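Local coordinates for regulatory protein SdiA (Escherichia coli, PDB 4LFU) that activates transcription of the ftsQAZ cell-division genes as a LuxR-type quorum-sensing receptor that senses N-acyl homoserine lactone autoinducers from other bacteria, at residues 178-192 with 227-240. Numbering follows the deposited sequence.
Sequences MNFSKREKEILRWTA and KTQVACYAAATGLI
Leu188 meets Val230, Ala231 and Ala234 in an apolar helix-helix contact that joins the first and last helices of the LuxR-type DNA-binding domain, packing together the two that flank the predicted helix-turn-helix, residues 197-216. Helices 182-192 and 227-237 cross nearly at right angles, their axes 9.3 Å apart. The Leu188 side chain forks over the second helix: CD1 lies 3.7 Å from Val230 CG1, while CD2 presses on Ala234 CB at 3.5 Å, tighter than usual for two carbons. Further along, Thr191 CG2 packs on Ala231 CB and on the CG of Lys227. Its hydroxyl turns back instead, chi1 -62° setting OG1 beside the backbone N, and donates to Ile187 O from above the carbonyl plane, the face opposite that used by Thr191 N; Gln215 of helix 208-222 is a second partner. Lys227 NZ donates to a water, which gives a weak bond to Thr191 OG1.

At the other end, the residues leading into helix 182-192 lie against the side of helix 227-237 and the residues after it. Met178 runs out extended beyond CG and crosses Tyr233 at about a right angle, CE 3.4 Å from Tyr233 CB and at the edge of the ring. Met178 CB sits over the centre of the Phe180 ring, which in turn meets Val230 CG1 through CE2 and Leu239 CD2 through CD2, the latter at 3.5 Å. Leu239 CD1 also approaches Lys185 NZ. Ile240 closes the side near Ala192, its CD1 3.8 Å from Ala192 CB, and Phe52 of the second subunit packs on both residues. Tyr233 OH bonds to Glu193 of that subunit, and Thr237 OG1 to Tyr233 O.

Between the two segments the contact is thus made almost entirely by carbon, with one thioether, while the hydroxyls of Thr191, Thr237 and Tyr233 bond within their own helix, to Gln215 or to the second subunit, so cohesion here rests mainly on burial of apolar surface.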
loop_
_atom_site.group_PDB
_atom_site.type_symbol
_atom_site.label_atom_id
_atom_site.label_comp_id
_atom_site.label_asym_id
_atom_site.label_seq_id
_atom_site.Cartn_x
_atom_site.Cartn_y
_atom_site.Cartn_z
ATOM N N MET A 178 -3.491 -16.775 6.964
ATOM C CA MET A 178 -4.535 -17.446 6.197
ATOM C C MET A 178 -3.852 -18.315 5.161
ATOM O O MET A 178 -3.672 -17.904 4.000
ATOM C CB MET A 178 -5.505 -16.455 5.519
ATOM C CG MET A 178 -5.792 -15.188 6.321
ATOM S SD MET A 178 -7.239 -14.218 5.809
ATOM C CE MET A 178 -6.916 -12.852 6.908
ATOM N N ASN A 179 -3.434 -19.506 5.596
ATOM C CA ASN A 179 -2.803 -20.455 4.688
ATOM C C ASN A 179 -3.895 -21.189 3.935
ATOM O O ASN A 179 -4.389 -22.208 4.388
ATOM C CB ASN A 179 -1.909 -21.443 5.449
ATOM C CG ASN A 179 -0.743 -20.762 6.143
ATOM O OD1 ASN A 179 -0.008 -19.955 5.540
ATOM N ND2 ASN A 179 -0.564 -21.077 7.430
ATOM N N PHE A 180 -4.302 -20.636 2.808
ATOM C CA PHE A 180 -5.429 -21.180 2.077
ATOM C C PHE A 180 -4.908 -21.806 0.807
ATOM O O PHE A 180 -3.931 -21.336 0.236
ATOM C CB PHE A 180 -6.494 -20.113 1.736
ATOM C CG PHE A 180 -7.246 -19.558 2.936
ATOM C CD1 PHE A 180 -7.195 -20.178 4.192
ATOM C CD2 PHE A 180 -8.032 -18.418 2.795
ATOM C CE1 PHE A 180 -7.892 -19.650 5.293
ATOM C CE2 PHE A 180 -8.739 -17.894 3.889
ATOM C CZ PHE A 180 -8.669 -18.518 5.131
ATOM N N SER A 181 -5.579 -22.876 0.387
ATOM C CA SER A 181 -5.256 -23.589 -0.834
ATOM C C SER A 181 -5.688 -22.732 -1.986
ATOM O O SER A 181 -6.511 -21.829 -1.817
ATOM C CB SER A 181 -6.026 -24.917 -0.883
ATOM O OG SER A 181 -7.416 -24.697 -1.163
ATOM N N LYS A 182 -5.148 -23.035 -3.163
ATOM C CA LYS A 182 -5.549 -22.393 -4.408
ATOM C C LYS A 182 -7.063 -22.429 -4.608
ATOM O O LYS A 182 -7.662 -21.429 -4.986
ATOM C CB LYS A 182 -4.886 -23.084 -5.604
ATOM C CG LYS A 182 -3.478 -22.626 -5.932
ATOM C CD LYS A 182 -3.097 -23.007 -7.389
ATOM C CE LYS A 182 -4.118 -22.464 -8.437
ATOM N NZ LYS A 182 -4.197 -20.941 -8.536
ATOM N N ARG A 183 -7.662 -23.599 -4.395
ATOM C CA ARG A 183 -9.105 -23.786 -4.576
ATOM C C ARG A 183 -9.920 -22.997 -3.553
ATOM O O ARG A 183 -10.949 -22.431 -3.891
ATOM C CB ARG A 183 -9.465 -25.270 -4.483
ATOM C CG ARG A 183 -10.950 -25.567 -4.595
ATOM C CD ARG A 183 -11.466 -25.130 -5.930
ATOM N NE ARG A 183 -12.308 -26.152 -6.531
ATOM C CZ ARG A 183 -12.575 -26.238 -7.830
ATOM N NH1 ARG A 183 -12.066 -25.355 -8.679
ATOM N NH2 ARG A 183 -13.351 -27.223 -8.272
ATOM N N GLU A 184 -9.461 -22.962 -2.305
ATOM C CA GLU A 184 -10.098 -22.137 -1.272
ATOM C C GLU A 184 -10.112 -20.659 -1.679
ATOM O O GLU A 184 -11.167 -20.038 -1.678
ATOM C CB GLU A 184 -9.428 -22.365 0.094
ATOM C CG GLU A 184 -9.800 -23.716 0.677
ATOM C CD GLU A 184 -9.088 -24.082 1.986
ATOM O OE1 GLU A 184 -9.617 -24.979 2.676
ATOM O OE2 GLU A 184 -8.015 -23.520 2.316
ATOM N N LYS A 185 -8.947 -20.118 -2.054
ATOM C CA LYS A 185 -8.805 -18.742 -2.560
ATOM C C LYS A 185 -9.713 -18.440 -3.766
ATOM O O LYS A 185 -10.368 -17.380 -3.820
ATOM C CB LYS A 185 -7.347 -18.424 -2.899
ATOM C CG LYS A 185 -6.434 -18.347 -1.688
ATOM C CD LYS A 185 -5.048 -17.829 -2.050
ATOM C CE LYS A 185 -3.967 -18.814 -1.587
ATOM N NZ LYS A 185 -2.774 -18.177 -0.911
ATOM N N GLU A 186 -9.789 -19.378 -4.710
ATOM C CA GLU A 186 -10.677 -19.226 -5.875
ATOM C C GLU A 186 -12.152 -19.075 -5.484
ATOM O O GLU A 186 -12.831 -18.172 -5.952
ATOM C CB GLU A 186 -10.477 -20.383 -6.861
ATOM C CG GLU A 186 -11.496 -20.430 -8.008
ATOM C CD GLU A 186 -11.188 -21.542 -9.004
ATOM O OE1 GLU A 186 -11.008 -22.695 -8.561
ATOM O OE2 GLU A 186 -11.105 -21.266 -10.228
ATOM N N ILE A 187 -12.648 -19.977 -4.646
ATOM C CA ILE A 187 -13.980 -19.851 -4.040
ATOM C C ILE A 187 -14.173 -18.539 -3.241
ATOM O O ILE A 187 -15.224 -17.922 -3.309
ATOM C CB ILE A 187 -14.332 -21.114 -3.191
ATOM C CG1 ILE A 187 -14.696 -22.286 -4.132
ATOM C CG2 ILE A 187 -15.512 -20.838 -2.190
ATOM C CD1 ILE A 187 -14.518 -23.654 -3.533
ATOM N N LEU A 188 -13.141 -18.115 -2.509
ATOM C CA LEU A 188 -13.184 -16.873 -1.747
ATOM C C LEU A 188 -13.401 -15.665 -2.644
ATOM O O LEU A 188 -14.256 -14.834 -2.366
ATOM C CB LEU A 188 -11.924 -16.718 -0.908
ATOM C CG LEU A 188 -12.195 -15.986 0.406
ATOM C CD1 LEU A 188 -13.349 -16.649 1.213
ATOM C CD2 LEU A 188 -10.895 -15.923 1.186
ATOM N N ARG A 189 -12.655 -15.607 -3.742
ATOM C CA ARG A 189 -12.818 -14.560 -4.764
ATOM C C ARG A 189 -14.218 -14.403 -5.329
ATOM O O ARG A 189 -14.684 -13.274 -5.528
ATOM C CB ARG A 189 -11.811 -14.750 -5.901
ATOM C CG ARG A 189 -10.376 -14.423 -5.481
ATOM C CD ARG A 189 -9.458 -14.263 -6.711
ATOM N NE ARG A 189 -9.315 -15.529 -7.443
ATOM C CZ ARG A 189 -8.463 -16.495 -7.109
ATOM N NH1 ARG A 189 -7.652 -16.360 -6.056
ATOM N NH2 ARG A 189 -8.411 -17.593 -7.843
ATOM N N TRP A 190 -14.890 -15.520 -5.601
ATOM C CA TRP A 190 -16.272 -15.481 -6.093
ATOM C C TRP A 190 -17.228 -15.047 -4.986
ATOM O O TRP A 190 -18.251 -14.402 -5.261
ATOM C CB TRP A 190 -16.714 -16.831 -6.734
ATOM C CG TRP A 190 -16.070 -17.071 -8.060
ATOM C CD1 TRP A 190 -15.054 -17.942 -8.323
ATOM C CD2 TRP A 190 -16.351 -16.395 -9.302
ATOM N NE1 TRP A 190 -14.688 -17.862 -9.647
ATOM C CE2 TRP A 190 -15.463 -16.922 -10.271
ATOM C CE3 TRP A 190 -17.269 -15.400 -9.690
ATOM C CZ2 TRP A 190 -15.464 -16.493 -11.606
ATOM C CZ3 TRP A 190 -17.273 -14.970 -11.019
ATOM C CH2 TRP A 190 -16.373 -15.513 -11.963
ATOM N N THR A 191 -16.888 -15.412 -3.749
ATOM C CA THR A 191 -17.638 -14.973 -2.560
ATOM C C THR A 191 -17.620 -13.432 -2.396
ATOM O O THR A 191 -18.668 -12.783 -2.205
ATOM C CB THR A 191 -17.118 -15.704 -1.300
ATOM O OG1 THR A 191 -17.342 -17.104 -1.478
ATOM C CG2 THR A 191 -17.843 -15.229 -0.006
ATOM N N ALA A 192 -16.424 -12.871 -2.522
ATOM C CA ALA A 192 -16.197 -11.441 -2.416
ATOM C C ALA A 192 -16.871 -10.650 -3.537
ATOM O O ALA A 192 -17.077 -9.447 -3.397
ATOM C CB ALA A 192 -14.693 -11.170 -2.381
ATOM N N LYS A 227 -18.535 -16.833 6.100
ATOM C CA LYS A 227 -17.726 -16.579 4.905
ATOM C C LYS A 227 -17.405 -15.087 4.676
ATOM O O LYS A 227 -16.399 -14.755 4.049
ATOM C CB LYS A 227 -18.443 -17.150 3.673
ATOM C CG LYS A 227 -19.775 -16.478 3.331
ATOM C CD LYS A 227 -20.611 -17.320 2.379
ATOM C CE LYS A 227 -21.581 -16.439 1.596
ATOM N NZ LYS A 227 -22.423 -17.221 0.650
ATOM N N THR A 228 -18.283 -14.209 5.168
ATOM C CA THR A 228 -18.133 -12.747 5.015
ATOM C C THR A 228 -16.890 -12.251 5.699
ATOM O O THR A 228 -16.135 -11.490 5.095
ATOM C CB THR A 228 -19.356 -11.932 5.541
ATOM O OG1 THR A 228 -20.569 -12.479 5.006
ATOM C CG2 THR A 228 -19.235 -10.449 5.123
ATOM N N GLN A 229 -16.691 -12.685 6.946
ATOM C CA GLN A 229 -15.484 -12.348 7.712
ATOM C C GLN A 229 -14.226 -12.905 7.035
ATOM O O GLN A 229 -13.191 -12.236 6.983
ATOM C CB GLN A 229 -15.549 -12.821 9.194
ATOM C CG GLN A 229 -14.262 -12.379 9.934
ATOM C CD GLN A 229 -14.055 -12.965 11.317
ATOM O OE1 GLN A 229 -14.661 -12.521 12.282
ATOM N NE2 GLN A 229 -13.136 -13.926 11.428
ATOM N N VAL A 230 -14.316 -14.129 6.505
ATOM C CA VAL A 230 -13.162 -14.717 5.781
ATOM C C VAL A 230 -12.809 -13.920 4.534
ATOM O O VAL A 230 -11.648 -13.536 4.332
ATOM C CB VAL A 230 -13.390 -16.177 5.384
ATOM C CG1 VAL A 230 -12.129 -16.732 4.708
ATOM C CG2 VAL A 230 -13.749 -16.978 6.583
ATOM N N ALA A 231 -13.811 -13.653 3.708
ATOM C CA ALA A 231 -13.607 -12.874 2.498
ATOM C C ALA A 231 -13.106 -11.454 2.793
ATOM O O ALA A 231 -12.215 -10.951 2.107
ATOM C CB ALA A 231 -14.899 -12.843 1.667
ATOM N N CYS A 232 -13.675 -10.798 3.807
ATOM C CA CYS A 232 -13.264 -9.415 4.152
ATOM C C CYS A 232 -11.868 -9.334 4.707
ATOM O O CYS A 232 -11.149 -8.428 4.374
ATOM C CB CYS A 232 -14.233 -8.779 5.140
ATOM S SG CYS A 232 -15.778 -8.411 4.367
ATOM N N TYR A 233 -11.494 -10.285 5.557
ATOM C CA TYR A 233 -10.123 -10.369 6.067
ATOM C C TYR A 233 -9.097 -10.606 4.949
ATOM O O TYR A 233 -8.061 -9.920 4.875
ATOM C CB TYR A 233 -10.020 -11.436 7.159
ATOM C CG TYR A 233 -10.330 -10.923 8.556
ATOM C CD1 TYR A 233 -11.537 -10.298 8.841
ATOM C CD2 TYR A 233 -9.405 -11.067 9.596
ATOM C CE1 TYR A 233 -11.828 -9.841 10.127
ATOM C CE2 TYR A 233 -9.685 -10.600 10.898
ATOM C CZ TYR A 233 -10.896 -9.993 11.148
ATOM O OH TYR A 233 -11.182 -9.549 12.419
ATOM N N ALA A 234 -9.412 -11.559 4.079
ATOM C CA ALA A 234 -8.644 -11.826 2.854
ATOM C C ALA A 234 -8.511 -10.614 1.914
ATOM O O ALA A 234 -7.426 -10.301 1.408
ATOM C CB ALA A 234 -9.309 -12.968 2.109
ATOM N N ALA A 235 -9.643 -9.961 1.662
ATOM C CA ALA A 235 -9.690 -8.756 0.855
ATOM C C ALA A 235 -8.845 -7.630 1.493
ATOM O O ALA A 235 -8.060 -6.972 0.788
ATOM C CB ALA A 235 -11.097 -8.327 0.672
ATOM N N ALA A 236 -8.960 -7.447 2.822
ATOM C CA ALA A 236 -8.266 -6.335 3.507
ATOM C C ALA A 236 -6.744 -6.454 3.513
ATOM O O ALA A 236 -6.033 -5.450 3.365
ATOM C CB ALA A 236 -8.778 -6.169 4.908
ATOM N N THR A 237 -6.256 -7.684 3.725
ATOM C CA THR A 237 -4.832 -7.945 3.853
ATOM C C THR A 237 -4.175 -8.244 2.511
ATOM O O THR A 237 -2.954 -8.354 2.428
ATOM C CB THR A 237 -4.569 -9.130 4.784
ATOM O OG1 THR A 237 -5.323 -10.247 4.304
ATOM C CG2 THR A 237 -4.989 -8.808 6.204
ATOM N N GLY A 238 -4.989 -8.415 1.476
ATOM C CA GLY A 238 -4.498 -8.655 0.132
ATOM C C GLY A 238 -4.217 -10.108 -0.172
ATOM O O GLY A 238 -3.536 -10.397 -1.143
ATOM N N LEU A 239 -4.726 -11.027 0.650
ATOM C CA LEU A 239 -4.527 -12.469 0.399
ATOM C C LEU A 239 -5.243 -12.893 -0.887
ATOM O O LEU A 239 -4.691 -13.647 -1.700
ATOM C CB LEU A 239 -5.012 -13.323 1.571
ATOM C CG LEU A 239 -5.255 -14.810 1.258
ATOM C CD1 LEU A 239 -3.996 -15.649 1.469
ATOM C CD2 LEU A 239 -6.428 -15.386 2.061
ATOM N N ILE A 240 -6.471 -12.391 -1.030
ATOM C CA ILE A 240 -7.335 -12.505 -2.202
ATOM C C ILE A 240 -6.693 -11.863 -3.453
ATOM O O ILE A 240 -5.815 -10.983 -3.383
ATOM C CB ILE A 240 -8.705 -11.801 -1.866
ATOM C CG1 ILE A 240 -9.836 -12.815 -1.661
ATOM C CG2 ILE A 240 -9.086 -10.793 -2.919
ATOM C CD1 ILE A 240 -11.198 -12.168 -1.427
HETATM O O HOH W 1 -20.704 -17.472 -1.498
#